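Local atomic coordinates of protein KP700603 (Klebsiella pneumoniae 700603, PDB entry 5KVK), a protein that is of unknown function but belongs to the competence-damaged protein (CinA) superfamily, some relatives of which deamidate nicotinamide mononucleotide. Residues A[13-18]-A[154-159]; A[43-48]-A[53-58]; A[109-114]-A[119-124]; A[128-133]-A[160-165]. One frame throughout, in Å; residues are numbered along the deposited sequence. Where two conformers were deposited one is given.

Interaction 1 of 4, residues A[13-18]-A[154-159]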
loop_
_atom_site.group_PDB
_atom_site.type_symbol
_atom_site.label_atom_id
_atom_site.label_comp_id
_atom_site.label_asym_id
_atom_site.label_seq_id
_atom_site.Cartn_x
_atom_site.Cartn_y
_atom_site.Cartn_z
ATOM N N HIS A 13 5.538 -0.157 -15.958
ATOM C CA HIS A 13 6.383 -1.301 -15.635
ATOM C C HIS A 13 7.785 -1.141 -16.238
ATOM O O HIS A 13 8.778 -1.509 -15.610
ATOM C CB HIS A 13 5.696 -2.583 -16.127
ATOM C CG HIS A 13 6.407 -3.858 -15.781
ATOM N ND1 HIS A 13 6.828 -4.173 -14.506
ATOM C CD2 HIS A 13 6.704 -4.936 -16.544
ATOM C CE1 HIS A 13 7.406 -5.361 -14.511
ATOM N NE2 HIS A 13 7.346 -5.844 -15.736
ATOM N N GLU A 14 7.886 -0.633 -17.475
ATOM C CA GLU A 14 9.208 -0.460 -18.091
ATOM C C GLU A 14 10.044 0.613 -17.374
ATOM O O GLU A 14 11.207 0.370 -17.001
ATOM C CB GLU A 14 9.038 -0.148 -19.577
ATOM C CG GLU A 14 10.348 -0.007 -20.338
ATOM C CD GLU A 14 10.100 0.376 -21.792
ATOM O OE1 GLU A 14 8.928 0.632 -22.152
ATOM O OE2 GLU A 14 11.091 0.431 -22.526
ATOM N N LEU A 15 9.460 1.792 -17.139
ATOM C CA LEU A 15 10.117 2.835 -16.332
ATOM C C LEU A 15 10.580 2.306 -14.979
ATOM O O LEU A 15 11.709 2.591 -14.521
ATOM C CB LEU A 15 9.132 3.990 -16.124
ATOM C CG LEU A 15 9.570 5.028 -15.097
ATOM C CD1 LEU A 15 10.718 5.715 -15.783
ATOM C CD2 LEU A 15 8.464 6.015 -14.787
ATOM N N THR A 16 9.695 1.578 -14.283
ATOM C CA THR A 16 10.065 1.109 -12.954
ATOM C C THR A 16 11.211 0.117 -13.033
ATOM O O THR A 16 12.051 0.066 -12.132
ATOM C CB THR A 16 8.865 0.468 -12.267
ATOM O OG1 THR A 16 7.819 1.457 -12.215
ATOM C CG2 THR A 16 9.208 0.045 -10.845
ATOM N N THR A 17 11.237 -0.718 -14.080
ATOM C CA THR A 17 12.381 -1.615 -14.262
ATOM C C THR A 17 13.684 -0.819 -14.310
ATOM O O THR A 17 14.696 -1.183 -13.672
ATOM C CB THR A 17 12.170 -2.403 -15.556
ATOM O OG1 THR A 17 11.005 -3.235 -15.398
ATOM C CG2 THR A 17 13.369 -3.235 -15.899
ATOM N N ARG A 18 13.676 0.288 -15.055
ATOM C CA ARG A 18 14.919 1.039 -15.243
ATOM C C ARG A 18 15.365 1.634 -13.924
ATOM O O ARG A 18 16.515 1.505 -13.502
ATOM C CB ARG A 18 14.719 2.142 -16.269
ATOM C CG ARG A 18 15.939 3.015 -16.362
ATOM C CD ARG A 18 15.888 4.047 -17.461
ATOM N NE ARG A 18 14.706 4.922 -17.437
ATOM C CZ ARG A 18 14.609 6.113 -16.846
ATOM N NH1 ARG A 18 15.598 6.617 -16.111
ATOM N NH2 ARG A 18 13.496 6.811 -16.995
ATOM N N ALA A 154 0.866 10.177 -11.658
ATOM C CA ALA A 154 1.611 10.491 -10.438
ATOM C C ALA A 154 2.592 9.381 -10.070
ATOM O O ALA A 154 3.730 9.669 -9.688
ATOM C CB ALA A 154 0.628 10.765 -9.285
ATOM N N VAL A 155 2.174 8.122 -10.174
ATOM C CA VAL A 155 3.078 6.996 -9.907
ATOM C C VAL A 155 4.274 7.066 -10.866
ATOM O O VAL A 155 5.442 6.934 -10.453
ATOM C CB VAL A 155 2.308 5.661 -10.062
ATOM C CG1 VAL A 155 3.263 4.445 -10.161
ATOM C CG2 VAL A 155 1.281 5.484 -8.879
ATOM N N ARG A 156 4.006 7.256 -12.176
ATOM C CA ARG A 156 5.123 7.305 -13.112
ATOM C C ARG A 156 6.009 8.507 -12.843
ATOM O O ARG A 156 7.233 8.385 -12.861
ATOM C CB ARG A 156 4.631 7.315 -14.562
ATOM C CG ARG A 156 4.261 5.922 -15.051
ATOM C CD ARG A 156 3.995 5.869 -16.545
ATOM N NE ARG A 156 2.878 6.732 -16.897
ATOM C CZ ARG A 156 1.617 6.339 -16.990
ATOM N NH1 ARG A 156 1.266 5.086 -16.750
ATOM N NH2 ARG A 156 0.702 7.234 -17.300
ATOM N N PHE A 157 5.403 9.685 -12.577
ATOM C CA PHE A 157 6.238 10.850 -12.284
ATOM C C PHE A 157 7.144 10.604 -11.075
ATOM O O PHE A 157 8.329 10.985 -11.096
ATOM C CB PHE A 157 5.388 12.091 -12.057
ATOM C CG PHE A 157 6.226 13.343 -11.848
ATOM C CD1 PHE A 157 6.332 13.922 -10.581
ATOM C CD2 PHE A 157 6.915 13.909 -12.921
ATOM C CE1 PHE A 157 7.122 15.083 -10.408
ATOM C CE2 PHE A 157 7.707 15.036 -12.735
ATOM C CZ PHE A 157 7.813 15.601 -11.467
ATOM N N ALA A 158 6.610 9.973 -10.019
ATOM C CA ALA A 158 7.425 9.721 -8.821
ATOM C C ALA A 158 8.678 8.940 -9.204
ATOM O O ALA A 158 9.805 9.261 -8.776
ATOM C CB ALA A 158 6.590 8.952 -7.800
ATOM N N MET A 159 8.509 7.938 -10.076
ATOM C CA MET A 159 9.626 7.046 -10.411
ATOM C C MET A 159 10.561 7.693 -11.409
ATOM O O MET A 159 11.792 7.572 -11.271
ATOM C CB MET A 159 9.119 5.708 -10.949
ATOM C CG MET A 159 8.393 4.852 -9.844
ATOM S SD MET A 159 9.470 4.593 -8.455
ATOM C CE MET A 159 10.551 3.398 -9.231
#
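Segments 13-18 and 154-159, parts of helices 12-26 and 147-165, run in nearly the same direction, their axes 21° apart and 9.8 Å from each other at the closest, with Thr16 and Met159 forming the nearest pair of CA atoms at 6.5 Å. Leu15 spans the gap. Its CG stands opposite the backbone N (chi1 169°), which carries the CD2 methyl against the neighbouring helix, 3.9 Å from Met159 CB. The same methyl lies 3.3 Å from Arg156 O, a tight fit against a backbone carbonyl, and also reaches Arg156 CB. Met159 closes the other half of the contact: its chain folds at chi2 and chi3, turning CE back until it touches Thr16 CG2 at 4.0 Å. Thr16 thus offers its methyl to the thioether chain, while its hydroxyl is bonded to Thr12 O on its own helix. Beyond the interface Met159 continues onto Leu41 and Leu45 of helix 40-46, and Gln48 touches Thr16. The meeting groups are almost all methyl and methylene carbons, with the polar end of Thr16 satisfied within its own helix; cohesion here therefore comes from close van der Waals fit and exclusion of water.

Interaction 2 of 4, residues A[43-48]-A[53-58]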
loop_
_atom_site.group_PDB
_atom_site.type_symbol
_atom_site.label_atom_id
_atom_site.label_comp_id
_atom_site.label_asym_id
_atom_site.label_seq_id
_atom_site.Cartn_x
_atom_site.Cartn_y
_atom_site.Cartn_z
ATOM N N ALA A 43 2.489 -0.976 -5.594
ATOM C CA ALA A 43 2.135 -2.073 -6.483
ATOM C C ALA A 43 3.112 -2.151 -7.640
ATOM O O ALA A 43 3.502 -3.249 -8.045
ATOM C CB ALA A 43 0.706 -1.913 -7.007
ATOM N N ALA A 44 3.563 -0.993 -8.148
ATOM C CA ALA A 44 4.483 -1.014 -9.277
ATOM C C ALA A 44 5.826 -1.591 -8.855
ATOM O O ALA A 44 6.442 -2.378 -9.622
ATOM C CB ALA A 44 4.659 0.391 -9.861
ATOM N N LEU A 45 6.247 -1.265 -7.625
ATOM C CA LEU A 45 7.523 -1.768 -7.118
ATOM C C LEU A 45 7.443 -3.261 -6.860
ATOM O O LEU A 45 8.427 -3.994 -7.066
ATOM C CB LEU A 45 7.899 -1.020 -5.846
ATOM C CG LEU A 45 8.047 0.510 -6.084
ATOM C CD1 LEU A 45 8.170 1.419 -4.827
ATOM C CD2 LEU A 45 9.271 0.734 -7.019
ATOM N N CYS A 46 6.308 -3.721 -6.330
ATOM C CA CYS A 46 6.226 -5.151 -6.053
ATOM C C CYS A 46 6.064 -5.972 -7.303
ATOM O O CYS A 46 6.295 -7.187 -7.239
ATOM C CB CYS A 46 5.068 -5.450 -5.070
ATOM S SG CYS A 46 5.328 -4.645 -3.419
ATOM N N ALA A 47 5.636 -5.369 -8.413
ATOM C CA ALA A 47 5.456 -6.082 -9.662
ATOM C C ALA A 47 6.791 -6.347 -10.358
ATOM O O ALA A 47 6.828 -7.125 -11.335
ATOM C CB ALA A 47 4.543 -5.319 -10.646
ATOM N N GLN A 48 7.872 -5.760 -9.844
ATOM C CA GLN A 48 9.224 -5.922 -10.364
ATOM C C GLN A 48 9.780 -7.296 -10.041
ATOM O O GLN A 48 9.372 -7.955 -9.082
ATOM C CB GLN A 48 10.149 -4.866 -9.779
ATOM C CG GLN A 48 9.925 -3.532 -10.367
ATOM C CD GLN A 48 10.456 -3.523 -11.757
ATOM O OE1 GLN A 48 11.627 -3.807 -11.956
ATOM N NE2 GLN A 48 9.622 -3.213 -12.720
ATOM N N ALA A 53 15.264 -6.808 -3.418
ATOM C CA ALA A 53 16.618 -6.285 -3.444
ATOM C C ALA A 53 16.652 -4.784 -3.182
ATOM O O ALA A 53 17.701 -4.256 -2.806
ATOM C CB ALA A 53 17.318 -6.589 -4.779
ATOM N N PHE A 54 15.534 -4.106 -3.341
ATOM C CA PHE A 54 15.521 -2.661 -3.129
ATOM C C PHE A 54 14.294 -2.133 -2.406
ATOM O O PHE A 54 14.235 -0.925 -2.176
ATOM C CB PHE A 54 15.645 -1.929 -4.494
ATOM C CG PHE A 54 14.478 -2.170 -5.404
ATOM C CD1 PHE A 54 14.463 -3.288 -6.210
ATOM C CD2 PHE A 54 13.386 -1.291 -5.439
ATOM C CE1 PHE A 54 13.410 -3.553 -7.030
ATOM C CE2 PHE A 54 12.335 -1.561 -6.299
ATOM C CZ PHE A 54 12.355 -2.692 -7.056
ATOM N N TYR A 55 13.335 -2.974 -2.004
ATOM C CA TYR A 55 12.076 -2.452 -1.456
ATOM C C TYR A 55 11.402 -3.499 -0.616
ATOM O O TYR A 55 11.294 -4.631 -1.056
ATOM C CB TYR A 55 11.119 -2.096 -2.614
ATOM C CG TYR A 55 9.786 -1.524 -2.179
ATOM C CD1 TYR A 55 9.655 -0.152 -1.822
ATOM C CD2 TYR A 55 8.653 -2.308 -2.216
ATOM C CE1 TYR A 55 8.432 0.383 -1.444
ATOM C CE2 TYR A 55 7.435 -1.784 -1.844
ATOM C CZ TYR A 55 7.338 -0.449 -1.477
ATOM O OH TYR A 55 6.070 0.059 -1.136
ATOM N N ASP A 56 10.841 -3.103 0.568
ATOM C CA ASP A 56 9.915 -4.041 1.205
ATOM C C ASP A 56 8.789 -3.404 1.997
ATOM O O ASP A 56 7.908 -4.160 2.475
ATOM C CB ASP A 56 10.623 -5.049 2.115
ATOM C CG ASP A 56 11.349 -4.394 3.338
ATOM O OD1 ASP A 56 11.162 -3.166 3.664
ATOM O OD2 ASP A 56 12.129 -5.144 3.924
ATOM N N THR A 57 8.752 -2.074 2.122
ATOM C CA THR A 57 7.779 -1.411 2.984
ATOM C C THR A 57 7.099 -0.265 2.264
ATOM O O THR A 57 7.764 0.698 1.818
ATOM C CB THR A 57 8.497 -0.890 4.244
ATOM O OG1 THR A 57 9.031 -2.012 4.949
ATOM C CG2 THR A 57 7.437 -0.174 5.147
ATOM N N GLY A 58 5.760 -0.318 2.205
ATOM C CA GLY A 58 4.990 0.837 1.794
ATOM C C GLY A 58 3.808 1.038 2.724
ATOM O O GLY A 58 3.270 0.086 3.312
#
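Tyr55 is held by two unlike groups from consecutive residues: Leu45 lays a methyl over one ring face while Cys46 brings a sulfur to the ring edge. Leu45 CD1 sits 3.9 Å from the Tyr55 ring centroid in a CH-pi contact, displaced toward the rim, with Tyr55 CE1 at 3.5 Å as its nearest atom. Cys46 SG approaches almost in the ring plane, 3.9 Å from Tyr55 CE2, a sulfur-aromatic contact. The backbone Thr57 N lies over the opposite face, and the phenol oxygen is hydrogen-bonded to Thr32 OG1, so that the ring is confined on both faces and at its tip. Leu45 also serves Phe54: its other methyl, CD2, meets the edge of that ring 3.9 Å from Phe54 CE2. Phe54 CZ reaches Gln48 CB at 4.1 Å. The Gln48 amide NE2 is hydrogen-bonded to Thr17 OG1 of helix 12-26. Farther along the strand, Gly58 pairs antiparallel with a strand of the second subunit, extending the sheet across the dimer. Packing of a helix against the strand that follows it is typical of a beta-alpha-beta crossover, here strand 30-34, helix 40-46 and strand 55-61.

Interaction 3 of 4, residues A[109-114]-A[119-124]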
loop_
_atom_site.group_PDB
_atom_site.type_symbol
_atom_site.label_atom_id
_atom_site.label_comp_id
_atom_site.label_asym_id
_atom_site.label_seq_id
_atom_site.Cartn_x
_atom_site.Cartn_y
_atom_site.Cartn_z
ATOM N N SER A 109 1.151 13.067 -1.939
ATOM C CA SER A 109 -0.111 13.508 -1.361
ATOM C C SER A 109 -0.777 14.463 -2.324
ATOM O O SER A 109 -0.145 15.451 -2.743
ATOM C CB SER A 109 0.118 14.207 0.011
ATOM O OG SER A 109 -1.160 14.478 0.574
ATOM N N GLY A 110 -2.045 14.192 -2.665
ATOM C CA GLY A 110 -2.679 14.987 -3.698
ATOM C C GLY A 110 -4.179 14.700 -3.730
ATOM O O GLY A 110 -4.704 13.913 -2.922
ATOM N N TYR A 111 -4.813 15.321 -4.688
ATOM C CA TYR A 111 -6.229 15.120 -5.009
ATOM C C TYR A 111 -6.319 14.422 -6.367
ATOM O O TYR A 111 -6.077 15.060 -7.399
ATOM C CB TYR A 111 -6.978 16.450 -5.062
ATOM C CG TYR A 111 -6.850 17.230 -3.795
ATOM C CD1 TYR A 111 -7.508 16.806 -2.658
ATOM C CD2 TYR A 111 -6.042 18.366 -3.712
ATOM C CE1 TYR A 111 -7.384 17.486 -1.454
ATOM C CE2 TYR A 111 -5.928 19.064 -2.509
ATOM C CZ TYR A 111 -6.596 18.605 -1.379
ATOM O OH TYR A 111 -6.497 19.250 -0.157
ATOM N N ALA A 112 -6.760 13.151 -6.378
ATOM C CA ALA A 112 -6.855 12.471 -7.673
ATOM C C ALA A 112 -8.051 12.935 -8.502
ATOM O O ALA A 112 -8.043 12.752 -9.723
ATOM C CB ALA A 112 -6.974 10.954 -7.487
ATOM N N GLY A 113 -9.088 13.471 -7.867
ATOM C CA GLY A 113 -10.343 13.751 -8.520
ATOM C C GLY A 113 -11.389 12.674 -8.297
ATOM O O GLY A 113 -11.064 11.621 -7.780
ATOM N N PRO A 114 -12.641 12.917 -8.738
ATOM C CA PRO A 114 -12.933 14.093 -9.583
ATOM C C PRO A 114 -13.037 15.438 -8.814
ATOM O O PRO A 114 -12.924 16.523 -9.412
ATOM C CB PRO A 114 -14.265 13.733 -10.231
ATOM C CG PRO A 114 -14.910 12.770 -9.251
ATOM C CD PRO A 114 -13.760 11.958 -8.719
ATOM N N ASP A 119 -9.992 23.414 -0.268
ATOM C CA ASP A 119 -9.370 24.736 -0.271
ATOM C C ASP A 119 -9.341 25.349 -1.659
ATOM O O ASP A 119 -8.689 26.378 -1.863
ATOM C CB ASP A 119 -7.950 24.681 0.336
ATOM C CG ASP A 119 -6.983 23.839 -0.458
ATOM O OD1 ASP A 119 -7.408 23.194 -1.446
ATOM O OD2 ASP A 119 -5.798 23.774 -0.061
ATOM N N GLY A 120 -10.057 24.750 -2.609
ATOM C CA GLY A 120 -10.014 25.172 -3.993
ATOM C C GLY A 120 -8.905 24.527 -4.810
ATOM O O GLY A 120 -8.877 24.731 -6.033
ATOM N N THR A 121 -8.026 23.741 -4.183
ATOM C CA THR A 121 -6.920 23.098 -4.895
ATOM C C THR A 121 -7.539 22.265 -6.016
ATOM O O THR A 121 -8.400 21.414 -5.730
ATOM C CB THR A 121 -6.084 22.173 -4.003
ATOM O OG1 THR A 121 -5.500 22.906 -2.896
ATOM C CG2 THR A 121 -4.955 21.534 -4.794
ATOM N N PRO A 122 -7.158 22.463 -7.276
ATOM C CA PRO A 122 -7.848 21.748 -8.354
ATOM C C PRO A 122 -7.557 20.259 -8.317
ATOM O O PRO A 122 -6.453 19.816 -7.970
ATOM C CB PRO A 122 -7.294 22.389 -9.634
ATOM C CG PRO A 122 -6.549 23.627 -9.187
ATOM C CD PRO A 122 -6.063 23.312 -7.795
ATOM N N ALA A 123 -8.574 19.480 -8.685
ATOM C CA ALA A 123 -8.375 18.057 -8.900
ATOM C C ALA A 123 -7.156 17.866 -9.792
ATOM O O ALA A 123 -6.914 18.659 -10.712
ATOM C CB ALA A 123 -9.625 17.420 -9.539
ATOM N N GLY A 124 -6.387 16.834 -9.485
ATOM C CA GLY A 124 -5.124 16.551 -10.183
ATOM C C GLY A 124 -3.887 17.152 -9.559
ATOM O O GLY A 124 -2.764 16.799 -9.952
HETATM O O HOH W 1 -5.014 21.190 -0.126
HETATM O O HOH W 2 -8.517 20.837 0.861
#
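Gly124 N donates to Tyr111 O at 2.8 Å and so ties the two ends of the loop together where it leaves and rejoins the sheet. From this bond Tyr111 extends its side chain back along 119-124, crossing Thr121 at about a right angle. Thr121 CG2 lies 3.5 Å from Tyr111 CD2, and Thr121 CB comes equally near to CE2, so the threonine wedges obliquely against one side of the ring. Thr121 is itself positioned by an Asx turn: its N donates to Asp119 OD1 at 2.9 Å, from above the carboxylate plane. The loop joins the adjacent antiparallel strands 104-110 and 125-132, and Tyr111 pairs by its backbone with Thr125 just beyond. Water carries the far end of the contact. Water 2 is hydrogen-bonded to Tyr111 OH at 2.8 Å and weakly to Asp119 N, whereas water 1, in the plane of the ring at its edge, donates to Asp119 OD2 at 2.7 Å. On the other arm of the loop a cis peptide bond precedes Pro114, and Gly113 has a positive phi of 98° that suits glycine. Ala123 CB packs against this bend, 3.4 Å from Pro114 O and 3.9 Å from Gly113 CA. Ala112 turns the other way, onto Cys147 and Val151 of helix 147-165.

Interaction 4 of 4, residues A[128-133]-A[160-165]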
loop_
_atom_site.group_PDB
_atom_site.type_symbol
_atom_site.label_atom_id
_atom_site.label_comp_id
_atom_site.label_asym_id
_atom_site.label_seq_id
_atom_site.Cartn_x
_atom_site.Cartn_y
_atom_site.Cartn_z
ATOM N N PHE A 128 4.830 15.870 -4.165
ATOM C CA PHE A 128 5.787 14.788 -4.040
ATOM C C PHE A 128 6.941 15.205 -3.139
ATOM O O PHE A 128 7.394 16.362 -3.173
ATOM C CB PHE A 128 6.379 14.431 -5.396
ATOM C CG PHE A 128 5.363 13.990 -6.417
ATOM C CD1 PHE A 128 4.600 14.938 -7.136
ATOM C CD2 PHE A 128 5.170 12.631 -6.647
ATOM C CE1 PHE A 128 3.653 14.496 -8.089
ATOM C CE2 PHE A 128 4.230 12.197 -7.587
ATOM C CZ PHE A 128 3.476 13.131 -8.287
ATOM N N ALA A 129 7.450 14.244 -2.392
ATOM C CA ALA A 129 8.769 14.399 -1.767
ATOM C C ALA A 129 9.609 13.167 -2.053
ATOM O O ALA A 129 9.115 12.019 -2.006
ATOM C CB ALA A 129 8.613 14.621 -0.270
ATOM N N TRP A 130 10.898 13.397 -2.292
ATOM C CA TRP A 130 11.902 12.357 -2.394
ATOM C C TRP A 130 12.918 12.679 -1.315
ATOM O O TRP A 130 13.528 13.747 -1.338
ATOM C CB TRP A 130 12.568 12.364 -3.782
ATOM C CG TRP A 130 11.659 12.187 -4.965
ATOM C CD1 TRP A 130 11.396 11.011 -5.674
ATOM C CD2 TRP A 130 10.883 13.205 -5.583
ATOM N NE1 TRP A 130 10.486 11.278 -6.708
ATOM C CE2 TRP A 130 10.155 12.604 -6.655
ATOM C CE3 TRP A 130 10.729 14.588 -5.345
ATOM C CZ2 TRP A 130 9.294 13.332 -7.468
ATOM C CZ3 TRP A 130 9.893 15.321 -6.158
ATOM C CH2 TRP A 130 9.210 14.701 -7.238
ATOM N N ASN A 131 13.071 11.783 -0.372
ATOM C CA ASN A 131 13.851 12.023 0.837
ATOM C C ASN A 131 15.012 11.046 0.790
ATOM O O ASN A 131 14.829 9.850 1.023
ATOM C CB ASN A 131 12.961 11.796 2.068
ATOM C CG ASN A 131 13.682 12.079 3.377
ATOM O OD1 ASN A 131 14.922 12.022 3.414
ATOM N ND2 ASN A 131 12.938 12.374 4.474
ATOM N N PHE A 132 16.213 11.529 0.512
ATOM C CA PHE A 132 17.399 10.668 0.556
ATOM C C PHE A 132 18.129 10.882 1.882
ATOM O O PHE A 132 18.775 11.921 2.111
ATOM C CB PHE A 132 18.311 10.972 -0.621
ATOM C CG PHE A 132 19.617 10.244 -0.607
ATOM C CD1 PHE A 132 19.673 8.834 -0.487
ATOM C CD2 PHE A 132 20.808 10.932 -0.766
ATOM C CE1 PHE A 132 20.855 8.144 -0.495
ATOM C CE2 PHE A 132 21.999 10.249 -0.809
ATOM C CZ PHE A 132 22.033 8.835 -0.659
ATOM N N ARG A 133 18.036 9.894 2.766
ATOM C CA ARG A 133 18.732 9.955 4.051
ATOM C C ARG A 133 18.586 11.303 4.771
ATOM O O ARG A 133 19.555 11.788 5.401
ATOM C CB ARG A 133 20.238 9.649 3.863
ATOM C CG ARG A 133 20.449 8.294 3.303
ATOM C CD ARG A 133 21.914 7.868 3.272
ATOM N NE ARG A 133 21.931 6.477 2.844
ATOM C CZ ARG A 133 22.892 5.879 2.184
ATOM N NH1 ARG A 133 23.983 6.539 1.857
ATOM N NH2 ARG A 133 22.760 4.587 1.857
ATOM N N ALA A 160 9.991 8.401 -12.399
ATOM C CA ALA A 160 10.830 9.036 -13.428
ATOM C C ALA A 160 11.726 10.120 -12.809
ATOM O O ALA A 160 12.919 10.211 -13.111
ATOM C CB ALA A 160 9.967 9.647 -14.501
ATOM N N ALA A 161 11.171 10.895 -11.876
ATOM C CA ALA A 161 11.956 11.916 -11.169
ATOM C C ALA A 161 13.008 11.277 -10.281
ATOM O O ALA A 161 14.151 11.752 -10.221
ATOM C CB ALA A 161 11.010 12.774 -10.341
ATOM N N LEU A 162 12.644 10.190 -9.598
ATOM C CA LEU A 162 13.641 9.471 -8.813
ATOM C C LEU A 162 14.763 8.992 -9.706
ATOM O O LEU A 162 15.946 9.102 -9.347
ATOM C CB LEU A 162 12.989 8.294 -8.099
ATOM C CG LEU A 162 14.016 7.413 -7.338
ATOM C CD1 LEU A 162 14.683 8.116 -6.144
ATOM C CD2 LEU A 162 13.283 6.166 -6.862
ATOM N N GLY A 163 14.416 8.506 -10.905
ATOM C CA GLY A 163 15.443 8.022 -11.804
ATOM C C GLY A 163 16.441 9.112 -12.142
ATOM O O GLY A 163 17.648 8.864 -12.230
ATOM N N GLU A 164 15.961 10.354 -12.266
ATOM C CA GLU A 164 16.853 11.488 -12.524
ATOM C C GLU A 164 17.588 11.938 -11.260
ATOM O O GLU A 164 18.738 12.421 -11.337
ATOM C CB GLU A 164 16.047 12.649 -13.099
ATOM C CG GLU A 164 15.635 12.462 -14.496
ATOM C CD GLU A 164 16.001 13.652 -15.326
ATOM O OE1 GLU A 164 17.215 13.922 -15.466
ATOM O OE2 GLU A 164 15.075 14.339 -15.813
ATOM N N LYS A 165 16.957 11.836 -10.094
ATOM C CA LYS A 165 17.666 12.332 -8.929
ATOM C C LYS A 165 18.780 11.391 -8.523
ATOM O O LYS A 165 19.699 11.836 -7.828
ATOM C CB LYS A 165 16.708 12.599 -7.764
ATOM C CG LYS A 165 15.555 13.516 -8.138
ATOM C CD LYS A 165 14.615 13.754 -6.967
ATOM C CE LYS A 165 13.713 14.930 -7.279
ATOM N NZ LYS A 165 14.439 16.185 -7.601
#
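Trp130 CG stands opposite its own carbonyl carbon (chi1 -58°), sending the indole from the strand toward the helix, while Lys165 leaves its backbone with CG anti to the carbonyl carbon and runs extended through chi2 and chi3, laying CE over the ring; the bend at chi4 (-57°) sets only NZ. Lys165 CE lies over one indole face, 3.9 Å from the centroid of the six-membered ring, in a CH-pi contact; its nearest ring atom is Trp130 CE3 at 3.6 Å. The ammonium group itself is farther off, with NZ 5.1 Å from that centroid, at most a weak cation-pi attraction, and its strong partner is Glu137 in a salt bridge. The aliphatic part of the lysine therefore does most of the covering. Ala161 CB presses obliquely on the indole, 3.4 Å from Trp130 CZ2, and Leu162 CB touches Trp130 CD1 at 4.0 Å. The indole N-H is used by Ala158 O, one turn earlier on the same helix, a bond that satisfies the ring's one polar atom and fixes how the indole is turned. The strand and helix axes run 34° apart and 10.1 Å apart at their closest approach. Helix 147-165 thus packs on one face of the sheet, with Trp130 also touching Gln139 of strand 135-142 and Ile106 of strand 104-110, whereas Ala129 and Asn131, alternating with it along the strand, face helix 86-100.

Interactions 1 and 4 share helix 147-165, their centres about 11 Å apart, and touch directly through that helix and the strand beneath it; along the chain their segments alternate. Interaction 2, about 12 Å from interaction 1 between centres, joins it where Thr17 meets Gln48. Contacts 2 and 3 both fall, in that order, within the span of sequence that interaction 1 bridges, with their centres about 26 Å apart and on opposite sides of the chain's centre. Interactions 2, 3 and 4 all reach the five-stranded mixed sheet, with 3 and 4 on its neighbouring strands 104-110 and 125-132. The chain's beginning and end are thus brought together over one sheet, whose strand 55-61, outermost within the chain, pairs with the second subunit.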